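Local coordinates for protein phenol hydroxylase component phO (Pseudomonas stutzeri, PDB 3U52) that is a component of the multicomponent phenol hydroxylase, probably a small subunit of the hydroxylase complex that oxidises phenol to catechol, at residues H65-A71 / T108-M114; M23-Y27 / G97-K101. All blocks are in the same frame, centred on the assembly; numbering follows the deposited sequence.

Contact 1 (H65-A71 / T108-M114); sequences HPDSAKA and TPGLKGM
Asp67 and Leu111 meet where the loop after helix 50-62 faces the segment that follows strand 102-107, at the surface. The type I turn from His65 to Ser68 here faces the chain running on from the type II turn from Thr108 to Leu111. The carboxylate and the leucine run alongside each other, head to tail. The carboxylate of Asp67 lies against the root of the leucine, with OD2 3.5 Å from Leu111 CB, and the leucine methyls pass on toward the far end of residues 65-71. CD1 of Leu111 sits 3.7 Å from Ala71 CA and comes equally near the carbonyl oxygen of Asp67. CD2 turns to Lys70, whose CB and CD are its neighbours. The lysine crosses the leucine at a slant and sends its amino end away.

Leu111 CG stands beside its own backbone N (chi1 -57°), which carries both methyls onto residues 67-71. Asp67 OD2 accepts the backbone N of Gly113 at 3.3 Å, a rather bent bond (145°) on the syn lone pair. His33 also bonds to this oxygen.

Next to it, His65 is held from two ends. ND1 accepts Asp67 N at 2.9 Å, with the donor close to the ring plane, and NE2 is bonded to Tyr119 O. CD of Pro66 lies over one ring face, toward the rim. Met114 SD approaches obliquely, 5.0 Å from the ring centroid of His65, and also touches Pro66 CG. Pro66 and Met114 both pack on aromatic side chains of another protein chain.

The chemistry is thus mixed. Two bonds fix the position of OD2, the aliphatic flank of Leu111 adjoins the carboxylate, and the nearby imidazole of His33 would probably favour a charged aspartate. ND1 of His65 acts as an acceptor, so its proton is likely to lie on NE2.

Contact 2 (M23-Y27 / G97-K101); sequences MQLLY and GIDHK
Strand 24-27 is met at about 83° by residues 98-101, a loop, with Gln24 nearest His100 and Leu25 nearest Lys101. Both backbone polar groups of Leu25 are used. Its O accepts Lys101 N at 2.8 Å, from above the carbonyl plane, and also a water that bridges to Asp99 O. Its N donates to His100 ND1 at 3.0 Å, a fairly straight bond (161°) tilted slightly from the ring plane. A side chain thus takes the place of a backbone acceptor.

His100 CG is anti to its backbone N (chi1 175°), which swings the ring back to the strand. Its edge meets Gln24 CA, and CE1 lies 3.7 Å from Leu25 CB. Lys101 CG rests over one ring face, and NE2 is bonded to Asp15 O. Gln24 extends alongside the loop, and NE2 donates to Ile98 O at 2.8 Å from above the carbonyl plane. A leucine here would probably leave Ile98 O without this donor and this end of the loop less firmly tied to the strand. Leu26 CD1 touches Ile98 CG2 at 3.7 Å. Lys101 runs beside Tyr27, with CD 3.7 Å from the tyrosine OH, and its NZ bonds the backbone of another protein chain.

Gln24 and Leu26 pair through their backbones with strand 40-44, and Tyr27 pairs with Ser102 and Leu104. The loop leads into strand 102-107, the parallel neighbour of strand 24-29, consistent with a ubiquitin-like beta-grasp fold. Leu26 and Ile98 pack on Leu53 and Phe50 of helix 50-62.

How the contacts relate
Contact 2 is buried near the middle of the chain, whereas contact 1 lies at the surface. Their centres are 25 Å apart, and their nearest atoms about 14 Å apart, so they do not touch. They flank the same strand: residues 97-101 lead into strand 102-107, and residues 108-114 follow it. Helix 50-62 connects them too, packing on contact 2 and running into the loop of contact 1. Contact 1 joins two loops through one carboxylate bond, apolar contacts and a sulfur-aromatic approach. Contact 2 fixes a loop to a strand with three direct bonds and a bridging water. Both reach another protein chain, contact 1 through packing, contact 2 also through polar bonds.

Contact 1 (H65-A71 / T108-M114)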
loop_
_atom_site.group_PDB
_atom_site.type_symbol
_atom_site.label_atom_id
_atom_site.label_comp_id
_atom_site.label_asym_id
_atom_site.label_seq_id
_atom_site.Cartn_x
_atom_site.Cartn_y
_atom_site.Cartn_z
ATOM N N HIS E 65 -3.628 -5.521 -54.028
ATOM C CA HIS E 65 -4.791 -6.384 -54.208
ATOM C C HIS E 65 -4.593 -7.259 -55.425
ATOM O O HIS E 65 -4.228 -6.741 -56.472
ATOM C CB HIS E 65 -6.089 -5.562 -54.389
ATOM C CG HIS E 65 -7.322 -6.374 -54.175
ATOM N ND1 HIS E 65 -7.763 -7.296 -55.091
ATOM C CD2 HIS E 65 -8.157 -6.472 -53.111
ATOM C CE1 HIS E 65 -8.847 -7.896 -54.627
ATOM N NE2 HIS E 65 -9.085 -7.443 -53.412
ATOM N N PRO E 66 -4.890 -8.559 -55.316
ATOM C CA PRO E 66 -4.900 -9.498 -56.452
ATOM C C PRO E 66 -5.667 -9.052 -57.699
ATOM O O PRO E 66 -5.205 -9.321 -58.796
ATOM C CB PRO E 66 -5.582 -10.729 -55.864
ATOM C CG PRO E 66 -5.142 -10.720 -54.489
ATOM C CD PRO E 66 -5.230 -9.274 -54.068
ATOM N N ASP E 67 -6.805 -8.378 -57.549
ATOM C CA ASP E 67 -7.541 -7.841 -58.709
ATOM C C ASP E 67 -6.850 -6.692 -59.501
ATOM O O ASP E 67 -7.266 -6.391 -60.636
ATOM C CB ASP E 67 -8.911 -7.308 -58.291
ATOM C CG ASP E 67 -9.882 -8.381 -57.906
ATOM O OD1 ASP E 67 -9.551 -9.578 -58.027
ATOM O OD2 ASP E 67 -10.995 -8.004 -57.477
ATOM N N SER E 68 -5.858 -6.028 -58.901
ATOM C CA SER E 68 -5.267 -4.820 -59.489
ATOM C C SER E 68 -4.700 -5.081 -60.895
ATOM O O SER E 68 -4.940 -4.306 -61.832
ATOM C CB SER E 68 -4.134 -4.301 -58.610
ATOM O OG SER E 68 -3.714 -3.010 -59.029
ATOM N N ALA E 69 -3.942 -6.168 -61.024
ATOM C CA ALA E 69 -3.277 -6.505 -62.287
ATOM C C ALA E 69 -4.290 -6.794 -63.416
ATOM O O ALA E 69 -3.984 -6.582 -64.591
ATOM C CB ALA E 69 -2.322 -7.681 -62.078
ATOM N N LYS E 70 -5.500 -7.229 -63.050
ATOM C CA LYS E 70 -6.550 -7.552 -64.036
ATOM C C LYS E 70 -7.448 -6.361 -64.425
ATOM O O LYS E 70 -8.243 -6.466 -65.353
ATOM C CB LYS E 70 -7.414 -8.717 -63.528
ATOM C CG LYS E 70 -6.635 -9.848 -62.822
ATOM C CD LYS E 70 -7.560 -10.944 -62.325
ATOM C CE LYS E 70 -6.800 -11.993 -61.505
ATOM N NZ LYS E 70 -7.725 -13.000 -60.883
ATOM N N ALA E 71 -7.333 -5.241 -63.713
ATOM C CA ALA E 71 -8.299 -4.125 -63.811
ATOM C C ALA E 71 -7.928 -3.156 -64.917
ATOM O O ALA E 71 -6.757 -2.731 -64.990
ATOM C CB ALA E 71 -8.335 -3.369 -62.482
ATOM N N THR E 108 -15.372 -1.939 -61.142
ATOM C CA THR E 108 -14.761 -2.824 -62.125
ATOM C C THR E 108 -15.553 -4.144 -62.213
ATOM O O THR E 108 -15.288 -5.085 -61.477
ATOM C CB THR E 108 -13.279 -3.151 -61.746
ATOM O OG1 THR E 108 -13.222 -3.652 -60.397
ATOM C CG2 THR E 108 -12.364 -1.882 -61.866
ATOM N N PRO E 109 -16.541 -4.214 -63.116
ATOM C CA PRO E 109 -17.333 -5.457 -63.323
ATOM C C PRO E 109 -16.462 -6.695 -63.400
ATOM O O PRO E 109 -15.440 -6.711 -64.082
ATOM C CB PRO E 109 -17.983 -5.213 -64.686
ATOM C CG PRO E 109 -18.200 -3.680 -64.665
ATOM C CD PRO E 109 -16.998 -3.111 -63.989
ATOM N N GLY E 110 -16.828 -7.726 -62.675
ATOM C CA GLY E 110 -16.062 -8.967 -62.767
ATOM C C GLY E 110 -14.933 -9.054 -61.762
ATOM O O GLY E 110 -14.356 -10.142 -61.543
ATOM N N LEU E 111 -14.600 -7.923 -61.143
ATOM C CA LEU E 111 -13.568 -7.933 -60.112
ATOM C C LEU E 111 -14.244 -7.408 -58.858
ATOM O O LEU E 111 -14.392 -6.200 -58.680
ATOM C CB LEU E 111 -12.356 -7.093 -60.523
ATOM C CG LEU E 111 -11.677 -7.496 -61.840
ATOM C CD1 LEU E 111 -10.603 -6.536 -62.165
ATOM C CD2 LEU E 111 -11.142 -8.928 -61.828
ATOM N N LYS E 112 -14.694 -8.341 -58.017
ATOM C CA LYS E 112 -15.538 -7.995 -56.899
ATOM C C LYS E 112 -14.889 -8.371 -55.570
ATOM O O LYS E 112 -15.550 -8.499 -54.570
ATOM C CB LYS E 112 -16.890 -8.668 -57.037
ATOM C CG LYS E 112 -16.777 -10.165 -57.019
ATOM C CD LYS E 112 -18.140 -10.842 -56.995
ATOM C CE LYS E 112 -18.013 -12.270 -57.462
ATOM N NZ LYS E 112 -17.093 -13.034 -56.586
ATOM N N GLY E 113 -13.596 -8.568 -55.559
ATOM C CA GLY E 113 -12.931 -8.743 -54.298
ATOM C C GLY E 113 -12.882 -10.221 -53.934
ATOM O O GLY E 113 -13.385 -11.102 -54.667
ATOM N N MET E 114 -12.227 -10.490 -52.828
ATOM C CA MET E 114 -11.987 -11.847 -52.419
ATOM C C MET E 114 -13.102 -12.369 -51.546
ATOM O O MET E 114 -13.759 -11.612 -50.803
ATOM C CB MET E 114 -10.650 -11.967 -51.685
ATOM C CG MET E 114 -9.439 -11.543 -52.529
ATOM S SD MET E 114 -8.018 -11.386 -51.424
ATOM C CE MET E 114 -7.558 -13.132 -51.509
#

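Contact 2 (M23-Y27 / G97-K101)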
loop_
_atom_site.group_PDB
_atom_site.type_symbol
_atom_site.label_atom_id
_atom_site.label_comp_id
_atom_site.label_asym_id
_atom_site.label_seq_id
_atom_site.Cartn_x
_atom_site.Cartn_y
_atom_site.Cartn_z
ATOM N N MET E 23 -1.642 22.205 -55.909
ATOM C CA MET E 23 -2.285 20.903 -56.075
ATOM C C MET E 23 -3.727 20.914 -55.602
ATOM O O MET E 23 -4.255 21.945 -55.179
ATOM C CB MET E 23 -1.500 19.844 -55.328
ATOM C CG MET E 23 -0.027 20.051 -55.412
ATOM S SD MET E 23 0.631 18.845 -56.547
ATOM C CE MET E 23 1.997 18.261 -55.542
ATOM N N GLN E 24 -4.376 19.762 -55.686
ATOM C CA GLN E 24 -5.698 19.642 -55.155
ATOM C C GLN E 24 -5.831 18.241 -54.547
ATOM O O GLN E 24 -5.145 17.299 -54.969
ATOM C CB GLN E 24 -6.766 19.908 -56.254
ATOM C CG GLN E 24 -6.923 18.778 -57.282
ATOM C CD GLN E 24 -7.735 19.231 -58.501
ATOM O OE1 GLN E 24 -7.906 20.426 -58.725
ATOM N NE2 GLN E 24 -8.238 18.289 -59.273
ATOM N N LEU E 25 -6.704 18.117 -53.554
ATOM C CA LEU E 25 -7.093 16.792 -52.981
ATOM C C LEU E 25 -8.068 16.072 -53.905
ATOM O O LEU E 25 -8.997 16.670 -54.444
ATOM C CB LEU E 25 -7.772 16.970 -51.601
ATOM C CG LEU E 25 -6.813 17.363 -50.454
ATOM C CD1 LEU E 25 -7.622 17.774 -49.244
ATOM C CD2 LEU E 25 -5.779 16.256 -50.156
ATOM N N LEU E 26 -7.853 14.776 -54.048
ATOM C CA LEU E 26 -8.765 13.913 -54.774
ATOM C C LEU E 26 -8.917 12.606 -53.982
ATOM O O LEU E 26 -7.925 12.011 -53.519
ATOM C CB LEU E 26 -8.204 13.609 -56.174
ATOM C CG LEU E 26 -8.947 12.576 -57.030
ATOM C CD1 LEU E 26 -10.361 12.998 -57.366
ATOM C CD2 LEU E 26 -8.155 12.314 -58.329
ATOM N N TYR E 27 -10.143 12.118 -53.894
ATOM C CA TYR E 27 -10.387 10.857 -53.201
ATOM C C TYR E 27 -10.836 9.839 -54.186
ATOM O O TYR E 27 -11.632 10.159 -55.054
ATOM C CB TYR E 27 -11.514 11.027 -52.157
ATOM C CG TYR E 27 -11.260 12.092 -51.114
ATOM C CD1 TYR E 27 -10.263 11.930 -50.140
ATOM C CD2 TYR E 27 -12.006 13.258 -51.103
ATOM C CE1 TYR E 27 -10.028 12.928 -49.183
ATOM C CE2 TYR E 27 -11.764 14.265 -50.168
ATOM C CZ TYR E 27 -10.777 14.096 -49.217
ATOM O OH TYR E 27 -10.583 15.106 -48.267
ATOM N N GLY E 97 -13.737 18.764 -64.864
ATOM C CA GLY E 97 -14.598 19.043 -63.707
ATOM C C GLY E 97 -14.233 18.294 -62.429
ATOM O O GLY E 97 -15.010 18.263 -61.461
ATOM N N ILE E 98 -13.051 17.683 -62.418
ATOM C CA ILE E 98 -12.558 16.992 -61.215
ATOM C C ILE E 98 -11.858 18.063 -60.363
ATOM O O ILE E 98 -10.707 18.412 -60.606
ATOM C CB ILE E 98 -11.661 15.803 -61.603
ATOM C CG1 ILE E 98 -12.486 14.763 -62.377
ATOM C CG2 ILE E 98 -11.015 15.122 -60.363
ATOM C CD1 ILE E 98 -11.612 13.799 -63.148
ATOM N N ASP E 99 -12.618 18.642 -59.447
ATOM C CA ASP E 99 -12.169 19.786 -58.660
ATOM C C ASP E 99 -11.695 19.339 -57.245
ATOM O O ASP E 99 -11.655 18.130 -56.947
ATOM C CB ASP E 99 -13.260 20.851 -58.594
ATOM C CG ASP E 99 -14.489 20.414 -57.809
ATOM O OD1 ASP E 99 -14.444 19.444 -56.974
ATOM O OD2 ASP E 99 -15.530 21.093 -58.003
ATOM N N HIS E 100 -11.290 20.302 -56.424
ATOM C CA HIS E 100 -10.633 20.003 -55.136
ATOM C C HIS E 100 -11.620 19.262 -54.224
ATOM O O HIS E 100 -12.781 19.631 -54.128
ATOM C CB HIS E 100 -10.114 21.311 -54.536
ATOM C CG HIS E 100 -9.523 21.195 -53.175
ATOM N ND1 HIS E 100 -8.373 20.488 -52.910
ATOM C CD2 HIS E 100 -9.918 21.739 -51.997
ATOM C CE1 HIS E 100 -8.073 20.613 -51.623
ATOM N NE2 HIS E 100 -9.003 21.360 -51.048
ATOM N N LYS E 101 -11.144 18.191 -53.609
ATOM C CA LYS E 101 -11.975 17.331 -52.751
ATOM C C LYS E 101 -13.183 16.619 -53.427
ATOM O O LYS E 101 -14.141 16.196 -52.768
ATOM C CB LYS E 101 -12.367 18.100 -51.476
ATOM C CG LYS E 101 -11.228 18.175 -50.444
ATOM C CD LYS E 101 -11.788 18.504 -49.039
ATOM C CE LYS E 101 -11.919 20.034 -48.916
ATOM N NZ LYS E 101 -12.793 20.390 -47.774
HETATM O O HOH W 1 -9.341 16.519 -57.442
#